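Local coordinates for protein putative anti-sigma factor antagonist TM_1081 (Thermotoga maritima, PDB 3F43) that probably acts as an anti-anti-sigma factor, a STAS-domain protein that counteracts an anti-sigma factor and so releases a sigma factor from inhibition, at residues M13-I18 with M26-L31; L38-V43 with L70-N75. One frame throughout, in Å; residues are numbered along the deposited sequence. Where two conformers were deposited one is given.

Contact 1: M13-I18 with M26-L31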
HETATM    1  N   MSE A  13       9.615  20.682   3.855  0.50 27.73           N
HETATM    2  CA  MSE A  13       8.416  20.309   4.571  0.50 25.63           C
HETATM    3  C   MSE A  13       8.682  19.168   5.554  0.50 25.38           C
HETATM    4  O   MSE A  13       8.098  19.138   6.648  0.50 25.74           O
HETATM    5  CB  MSE A  13       7.346  19.868   3.568  0.50 27.79           C
HETATM    6  CG  MSE A  13       5.987  19.741   4.178  0.50 28.68           C
HETATM    7 SE   MSE A  13       5.491  21.393   5.012  0.37 27.26          SE
HETATM    8  CE  MSE A  13       5.604  22.665   3.533  0.50 23.73           C
ATOM      9  N   PHE A  14       9.562  18.240   5.166  1.00 25.75           N
ATOM     10  CA  PHE A  14       9.972  17.146   6.058  1.00 23.16           C
ATOM     11  C   PHE A  14      11.516  17.137   6.115  1.00 24.05           C
ATOM     12  O   PHE A  14      12.190  17.658   5.207  1.00 22.23           O
ATOM     13  CB  PHE A  14       9.476  15.772   5.560  1.00 24.76           C
ATOM     14  CG  PHE A  14       7.969  15.663   5.398  1.00 25.69           C
ATOM     15  CD1 PHE A  14       7.319  16.052   4.196  1.00 26.16           C
ATOM     16  CD2 PHE A  14       7.186  15.132   6.418  1.00 30.81           C
ATOM     17  CE1 PHE A  14       5.869  15.928   4.046  1.00 20.81           C
ATOM     18  CE2 PHE A  14       5.785  15.040   6.261  1.00 30.26           C
ATOM     19  CZ  PHE A  14       5.151  15.450   5.047  1.00 29.86           C
ATOM     20  N   PRO A  15      12.086  16.584   7.188  1.00 23.31           N
ATOM     21  CA  PRO A  15      13.565  16.601   7.323  1.00 23.22           C
ATOM     22  C   PRO A  15      14.290  15.677   6.356  1.00 21.61           C
ATOM     23  O   PRO A  15      13.895  14.533   6.158  1.00 22.21           O
ATOM     24  CB  PRO A  15      13.794  16.184   8.758  1.00 22.48           C
ATOM     25  CG  PRO A  15      12.415  16.262   9.417  1.00 22.87           C
ATOM     26  CD  PRO A  15      11.440  15.991   8.370  1.00 24.37           C
ATOM     27  N   TYR A  16      15.308  16.210   5.702  1.00 22.20           N
ATOM     28  CA  TYR A  16      16.160  15.418   4.812  1.00 19.91           C
ATOM     29  C   TYR A  16      17.529  16.035   4.665  1.00 21.81           C
ATOM     30  O   TYR A  16      17.734  17.231   4.979  1.00 20.45           O
ATOM     31  CB  TYR A  16      15.523  15.228   3.411  1.00 20.96           C
ATOM     32  CG  TYR A  16      15.592  16.448   2.537  1.00 20.69           C
ATOM     33  CD1 TYR A  16      14.639  17.435   2.641  1.00 24.03           C
ATOM     34  CD2 TYR A  16      16.644  16.628   1.627  1.00 22.25           C
ATOM     35  CE1 TYR A  16      14.699  18.555   1.834  1.00 23.61           C
ATOM     36  CE2 TYR A  16      16.724  17.741   0.836  1.00 22.93           C
ATOM     37  CZ  TYR A  16      15.751  18.705   0.941  1.00 22.49           C
ATOM     38  OH  TYR A  16      15.819  19.831   0.158  1.00 27.63           O
ATOM     39  N   LYS A  17      18.450  15.225   4.151  1.00 21.07           N
ATOM     40  CA  LYS A  17      19.701  15.743   3.645  1.00 22.71           C
ATOM     41  C   LYS A  17      20.118  14.958   2.411  1.00 21.62           C
ATOM     42  O   LYS A  17      19.719  13.834   2.249  1.00 22.17           O
ATOM     43  CB  LYS A  17      20.808  15.712   4.711  1.00 26.57           C
ATOM     44  CG  LYS A  17      21.340  14.377   5.062  1.00 26.44           C
ATOM     45  CD  LYS A  17      22.624  14.463   5.912  1.00 32.98           C
ATOM     46  CE  LYS A  17      22.405  15.130   7.242  1.00 28.94           C
ATOM     47  NZ  LYS A  17      23.577  14.934   8.149  1.00 23.70           N
ATOM     48  N   ILE A  18      20.896  15.594   1.543  1.00 22.56           N
ATOM     49  CA  ILE A  18      21.474  14.923   0.369  1.00 22.70           C
ATOM     50  C   ILE A  18      22.957  14.742   0.587  1.00 24.48           C
ATOM     51  O   ILE A  18      23.669  15.722   0.828  1.00 24.53           O
ATOM     52  CB  ILE A  18      21.214  15.698  -0.916  1.00 23.76           C
ATOM     53  CG1 ILE A  18      19.700  15.863  -1.092  1.00 25.48           C
ATOM     54  CG2 ILE A  18      21.890  14.977  -2.119  1.00 24.31           C
ATOM     55  CD1 ILE A  18      19.253  16.546  -2.328  1.00 28.64           C
HETATM   56  N   MSE A  26      14.354  11.715   6.735  1.00 20.30           N
HETATM   57  CA  MSE A  26      14.286  11.464   8.171  1.00 20.70           C
HETATM   58  C   MSE A  26      13.011  12.030   8.811  1.00 20.34           C
HETATM   59  O   MSE A  26      13.076  12.952   9.627  1.00 20.81           O
HETATM   60  CB  MSE A  26      15.508  12.026   8.857  1.00 22.77           C
HETATM   61  CG  MSE A  26      16.841  11.400   8.372  1.00 23.94           C
HETATM   62 SE   MSE A  26      18.439  12.333   8.853  0.75 20.99          SE
HETATM   63  CE  MSE A  26      18.283  13.793   7.585  1.00 25.02           C
ATOM     64  N   PRO A  27      11.841  11.449   8.451  1.00 21.74           N
ATOM     65  CA  PRO A  27      10.593  11.939   9.083  1.00 21.76           C
ATOM     66  C   PRO A  27      10.684  11.826  10.584  1.00 25.70           C
ATOM     67  O   PRO A  27      11.160  10.825  11.121  1.00 23.10           O
ATOM     68  CB  PRO A  27       9.502  11.025   8.512  1.00 22.09           C
ATOM     69  CG  PRO A  27      10.249   9.820   7.997  1.00 23.19           C
ATOM     70  CD  PRO A  27      11.587  10.352   7.511  1.00 22.52           C
ATOM     71  N   ASN A  28      10.260  12.872  11.275  1.00 24.97           N
ATOM     72  CA  ASN A  28      10.466  12.937  12.724  1.00 27.21           C
ATOM     73  C   ASN A  28       9.189  12.674  13.507  1.00 30.15           C
ATOM     74  O   ASN A  28       9.186  12.752  14.738  1.00 30.93           O
ATOM     75  CB  ASN A  28      11.109  14.263  13.144  1.00 27.73           C
ATOM     76  CG  ASN A  28      10.315  15.463  12.737  1.00 30.30           C
ATOM     77  OD1 ASN A  28       9.165  15.356  12.329  1.00 36.03           O
ATOM     78  ND2 ASN A  28      10.947  16.639  12.814  1.00 37.24           N
ATOM     79  N   LYS A  29       8.137  12.381  12.766  1.00 34.66           N
ATOM     80  CA  LYS A  29       6.836  12.051  13.266  1.00 40.42           C
ATOM     81  C   LYS A  29       6.241  10.874  12.488  1.00 38.69           C
ATOM     82  O   LYS A  29       6.730  10.425  11.445  1.00 38.97           O
ATOM     83  CB  LYS A  29       5.898  13.263  13.100  1.00 41.19           C
ATOM     84  CG  LYS A  29       6.245  14.452  13.967  1.00 46.29           C
ATOM     85  CD  LYS A  29       5.292  15.633  13.715  1.00 47.46           C
ATOM     86  CE  LYS A  29       5.695  16.448  12.487  1.00 58.07           C
ATOM     87  NZ  LYS A  29       6.938  17.252  12.725  1.00 57.25           N
ATOM     88  N   GLU A  30       5.138  10.405  13.016  1.00 40.28           N
ATOM     89  CA  GLU A  30       4.419   9.299  12.476  1.00 39.78           C
ATOM     90  C   GLU A  30       4.109   9.482  10.983  1.00 36.28           C
ATOM     91  O   GLU A  30       3.755  10.565  10.555  1.00 41.11           O
ATOM     92  CB  GLU A  30       3.108   9.174  13.276  1.00 41.67           C
ATOM     93  CG  GLU A  30       2.394   7.896  13.075  1.00 49.39           C
ATOM     94  CD  GLU A  30       3.352   6.772  13.047  1.00 55.84           C
ATOM     95  OE1 GLU A  30       3.875   6.426  14.135  1.00 61.95           O
ATOM     96  OE2 GLU A  30       3.618   6.291  11.921  1.00 44.28           O
ATOM     97  N   LEU A  31       4.309   8.417  10.205  0.50 33.81           N
ATOM     98  CA  LEU A  31       3.865   8.357   8.812  0.50 31.97           C
ATOM     99  C   LEU A  31       2.700   7.401   8.764  0.50 31.66           C
ATOM    100  O   LEU A  31       2.857   6.202   9.062  0.50 34.06           O
ATOM    101  CB  LEU A  31       4.965   7.822   7.907  0.50 32.22           C
ATOM    102  CG  LEU A  31       6.131   8.755   7.672  0.50 30.87           C
ATOM    103  CD1 LEU A  31       7.092   8.048   6.727  0.50 30.47           C
ATOM    104  CD2 LEU A  31       5.615  10.091   7.133  0.50 26.26           C
TER

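Contact 2: L38-V43 with L70-N75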
ATOM      1  N   LEU A  38       0.445  13.563   1.642  1.00 19.60           N
ATOM      2  CA  LEU A  38       1.307  14.761   1.689  1.00 20.04           C
ATOM      3  C   LEU A  38       2.785  14.406   1.539  1.00 21.02           C
ATOM      4  O   LEU A  38       3.528  15.064   0.795  1.00 21.37           O
ATOM      5  CB  LEU A  38       1.088  15.491   3.017  1.00 21.91           C
ATOM      6  CG  LEU A  38       1.812  16.833   3.182  1.00 20.08           C
ATOM      7  CD1 LEU A  38       1.251  17.870   2.217  1.00 22.59           C
ATOM      8  CD2 LEU A  38       1.677  17.334   4.593  1.00 22.42           C
ATOM      9  N   PHE A  39       3.213  13.366   2.256  1.00 21.07           N
ATOM     10  CA  PHE A  39       4.594  12.911   2.209  1.00 20.61           C
ATOM     11  C   PHE A  39       4.952  12.349   0.833  1.00 20.40           C
ATOM     12  O   PHE A  39       6.002  12.666   0.268  1.00 22.76           O
ATOM     13  CB  PHE A  39       4.823  11.901   3.355  1.00 21.63           C
ATOM     14  CG  PHE A  39       6.266  11.437   3.499  1.00 21.24           C
ATOM     15  CD1 PHE A  39       7.201  12.217   4.130  1.00 26.69           C
ATOM     16  CD2 PHE A  39       6.646  10.229   2.986  1.00 27.90           C
ATOM     17  CE1 PHE A  39       8.516  11.759   4.278  1.00 27.69           C
ATOM     18  CE2 PHE A  39       7.969   9.772   3.125  1.00 27.33           C
ATOM     19  CZ  PHE A  39       8.875  10.552   3.750  1.00 25.19           C
ATOM     20  N   LYS A  40       4.084  11.501   0.306  1.00 22.40           N
ATOM     21  CA  LYS A  40       4.292  10.897  -1.016  1.00 21.58           C
ATOM     22  C   LYS A  40       4.467  11.986  -2.093  1.00 22.05           C
ATOM     23  O   LYS A  40       5.433  11.958  -2.869  1.00 21.70           O
ATOM     24  CB  LYS A  40       3.088  10.015  -1.350  1.00 25.47           C
ATOM     25  CG  LYS A  40       3.237   9.226  -2.659  1.00 25.73           C
ATOM     26  CD  LYS A  40       2.684   9.999  -3.836  1.00 29.89           C
ATOM     27  CE  LYS A  40       2.454   9.097  -5.026  1.00 33.66           C
ATOM     28  NZ  LYS A  40       1.979   9.941  -6.150  1.00 34.69           N
ATOM     29  N   LYS A  41       3.543  12.935  -2.120  1.00 21.14           N
ATOM     30  CA  LYS A  41       3.585  14.014  -3.111  1.00 20.25           C
ATOM     31  C   LYS A  41       4.870  14.800  -2.988  1.00 22.33           C
ATOM     32  O   LYS A  41       5.499  15.097  -3.972  1.00 22.04           O
ATOM     33  CB  LYS A  41       2.369  14.911  -2.990  1.00 23.13           C
ATOM     34  CG  LYS A  41       2.311  15.970  -4.051  1.00 25.08           C
ATOM     35  CD  LYS A  41       0.970  16.682  -4.053  1.00 24.79           C
ATOM     36  CE  LYS A  41       1.056  18.039  -4.757  1.00 28.18           C
ATOM     37  NZ  LYS A  41       1.781  17.991  -6.073  1.00 35.18           N
ATOM     38  N   TRP A  42       5.288  15.044  -1.759  1.00 20.23           N
ATOM     39  CA  TRP A  42       6.539  15.756  -1.486  1.00 20.87           C
ATOM     40  C   TRP A  42       7.779  14.984  -1.984  1.00 20.37           C
ATOM     41  O   TRP A  42       8.620  15.573  -2.712  1.00 21.81           O
ATOM     42  CB  TRP A  42       6.631  16.095  -0.001  1.00 22.22           C
ATOM     43  CG  TRP A  42       7.922  16.751   0.432  1.00 20.27           C
ATOM     44  CD1 TRP A  42       8.287  18.056   0.247  1.00 24.51           C
ATOM     45  CD2 TRP A  42       9.008  16.116   1.087  1.00 22.42           C
ATOM     46  NE1 TRP A  42       9.533  18.280   0.771  1.00 25.81           N
ATOM     47  CE2 TRP A  42       9.997  17.116   1.314  1.00 22.71           C
ATOM     48  CE3 TRP A  42       9.228  14.825   1.570  1.00 25.49           C
ATOM     49  CZ2 TRP A  42      11.200  16.839   1.949  1.00 24.81           C
ATOM     50  CZ3 TRP A  42      10.426  14.555   2.203  1.00 27.39           C
ATOM     51  CH2 TRP A  42      11.391  15.574   2.398  1.00 25.05           C
ATOM     52  N   VAL A  43       7.826  13.677  -1.737  1.00 19.89           N
ATOM     53  CA  VAL A  43       8.980  12.888  -2.186  1.00 20.44           C
ATOM     54  C   VAL A  43       9.031  12.874  -3.729  1.00 20.13           C
ATOM     55  O   VAL A  43      10.091  13.046  -4.339  1.00 21.72           O
ATOM     56  CB  VAL A  43       8.963  11.449  -1.610  1.00 22.47           C
ATOM     57  CG1 VAL A  43      10.059  10.566  -2.311  1.00 21.62           C
ATOM     58  CG2 VAL A  43       9.109  11.484  -0.055  1.00 20.01           C
ATOM     59  N   LEU A  70       2.427   2.205   4.127  1.00 24.96           N
ATOM     60  CA  LEU A  70       2.947   1.118   3.303  1.00 26.64           C
ATOM     61  C   LEU A  70       2.704   1.392   1.824  1.00 24.12           C
ATOM     62  O   LEU A  70       3.571   1.143   0.979  1.00 24.77           O
ATOM     63  CB  LEU A  70       2.310  -0.229   3.629  1.00 29.04           C
ATOM     64  CG  LEU A  70       2.944  -1.048   4.711  1.00 34.53           C
ATOM     65  CD1 LEU A  70       2.032  -2.273   5.000  1.00 35.33           C
ATOM     66  CD2 LEU A  70       4.380  -1.465   4.297  1.00 28.99           C
ATOM     67  N   GLY A  71       1.525   1.897   1.471  1.00 24.44           N
ATOM     68  CA  GLY A  71       1.238   2.223   0.086  1.00 25.62           C
ATOM     69  C   GLY A  71       2.211   3.258  -0.472  1.00 25.34           C
ATOM     70  O   GLY A  71       2.660   3.154  -1.624  1.00 25.04           O
ATOM     71  N   VAL A  72       2.578   4.227   0.353  1.00 27.24           N
ATOM     72  CA  VAL A  72       3.584   5.227  -0.032  1.00 26.66           C
ATOM     73  C   VAL A  72       4.956   4.583  -0.271  1.00 24.26           C
ATOM     74  O   VAL A  72       5.615   4.840  -1.296  1.00 23.99           O
ATOM     75  CB  VAL A  72       3.605   6.403   0.906  1.00 31.29           C
ATOM     76  CG1 VAL A  72       4.835   7.299   0.617  1.00 33.11           C
ATOM     77  CG2 VAL A  72       2.225   7.151   0.750  1.00 30.72           C
ATOM     78  N   ILE A  73       5.378   3.711   0.648  1.00 22.53           N
ATOM     79  CA  ILE A  73       6.621   2.978   0.483  1.00 24.24           C
ATOM     80  C   ILE A  73       6.628   2.181  -0.827  1.00 24.16           C
ATOM     81  O   ILE A  73       7.601   2.211  -1.600  1.00 23.00           O
ATOM     82  CB  ILE A  73       6.888   2.084   1.686  1.00 25.38           C
ATOM     83  CG1 ILE A  73       7.178   2.981   2.897  1.00 27.84           C
ATOM     84  CG2 ILE A  73       8.027   1.101   1.422  1.00 26.02           C
ATOM     85  CD1 ILE A  73       7.270   2.208   4.210  1.00 28.53           C
ATOM     86  N   VAL A  74       5.513   1.512  -1.099  1.00 22.56           N
ATOM     87  CA  VAL A  74       5.359   0.760  -2.323  1.00 22.66           C
ATOM     88  C   VAL A  74       5.448   1.659  -3.544  1.00 22.13           C
ATOM     89  O   VAL A  74       6.078   1.293  -4.520  1.00 23.28           O
ATOM     90  CB  VAL A  74       4.070  -0.097  -2.293  1.00 22.76           C
ATOM     91  CG1 VAL A  74       3.700  -0.621  -3.706  1.00 25.37           C
ATOM     92  CG2 VAL A  74       4.219  -1.228  -1.284  1.00 24.05           C
ATOM     93  N   ASN A  75       4.808   2.835  -3.484  1.00 23.60           N
ATOM     94  CA  ASN A  75       4.855   3.735  -4.625  1.00 24.47           C
ATOM     95  C   ASN A  75       6.269   4.221  -4.899  1.00 22.88           C
ATOM     96  O   ASN A  75       6.696   4.334  -6.056  1.00 22.17           O
ATOM     97  CB  ASN A  75       3.934   4.924  -4.402  1.00 26.66           C
ATOM     98  CG  ASN A  75       2.488   4.587  -4.659  1.00 35.13           C
ATOM     99  OD1 ASN A  75       2.169   3.782  -5.526  1.00 43.10           O
ATOM    100  ND2 ASN A  75       1.610   5.229  -3.909  1.00 41.24           N
TER

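Contact 1: M13-I18 with M26-L31
P15 and M26 pair where the antiparallel hairpin of strands 16-19 and 22-25 opens, at the edge of the sheet in this STAS domain. M26 (selenomethionine) N donates to P15 O over 2.9 Å. It carries the pairing of the hairpin, where K17 bonds to I24 through the backbone, one step beyond the end of the strands. The proline ring turns toward segment 26-31 and lies against the next peptide: P15 CB and CG each come within 3.4 Å of M26 O. From another quarter the N28 amide meets the same ring, crossing it at about a right angle, with ND2 3.7 Å from P15 CG. N28 OD1 in turn accepts a bond from K29 NZ, which helps to fix the turn of that amide. The selenomethionine chain works in the other direction along the hairpin. M26 CG stands anti to the carbonyl carbon (chi1 -61°), and a bend at chi3 (-75°) brings the terminal methyl of M26 back over the backbone between Y16 and K17. While M26 also touches V58 of the neighbouring strand, K17 sends its ammonium outward to a bound pentaethylene glycol. Beneath that ammonium, K17 CG packs 4.0 Å from M26 CE.

Contact 2: L38-V43 with L70-N75
K40 and V72 meet between two helices, 36-48 and 67-83, that run side by side along the sheet of the SpoIIAA-like STAS fold. The local axes are 10.0 Å apart and nearly parallel, crossing at -16°, and no hydrogen bond joins the two segments. The tight part is small and apolar. V72 points toward the other helix and sets both methyls against the root of K40: CG2 lies 3.7 Å from K40 CB and CG1 3.8 Å from the same atom. On the sheet side F39 takes over. Its CG is anti to the backbone N (chi1 -175°), which sends the ring down toward L25 and L57 on the strands, and V72 CG1 reaches the ring edge near its plane, 4.2 Å from F39 CD2. V43 CG2, from the same helix, lies over one face of that ring, toward its rim. With an alanine at V72 both methyls go, and a gap is likely to open between the helices, beside K40 CB and the edge of F39. Toward the outer side the contact thins. The K40 chain bends at chi2 (-91°) and brings its outer end past N75, crossing that side chain at about a right angle, while its ammonium makes a cation-pi contact with F44 farther along helix 36-48. The far flank of helix 67-83 faces the second subunit, where L70 packs on L70 of that chain. Between K40 and N75 there is just a long brush of carbon on amide, K40 CE standing 4.1 Å from N75 ND2.

The two contacts follow one another along the chain, their centres about 12 Å apart. Contact 1 is a surface contact at the mouth of the edge hairpin, held by a backbone hydrogen bond and by proline and selenomethionine packed on peptide groups. Contact 2 is partly buried and joins two helices by van der Waals contact alone, aliphatic carbon with an aromatic edge and one amide. The elements of contact 1 lie against the first helix of contact 2: F14 CD1 is 3.5 Å from W42 CE3, and the F14 ring meets F39 edge-to-face. F39 is thus shared ground, touching F14 and L31 of contact 1 as well as V72 of the second helix.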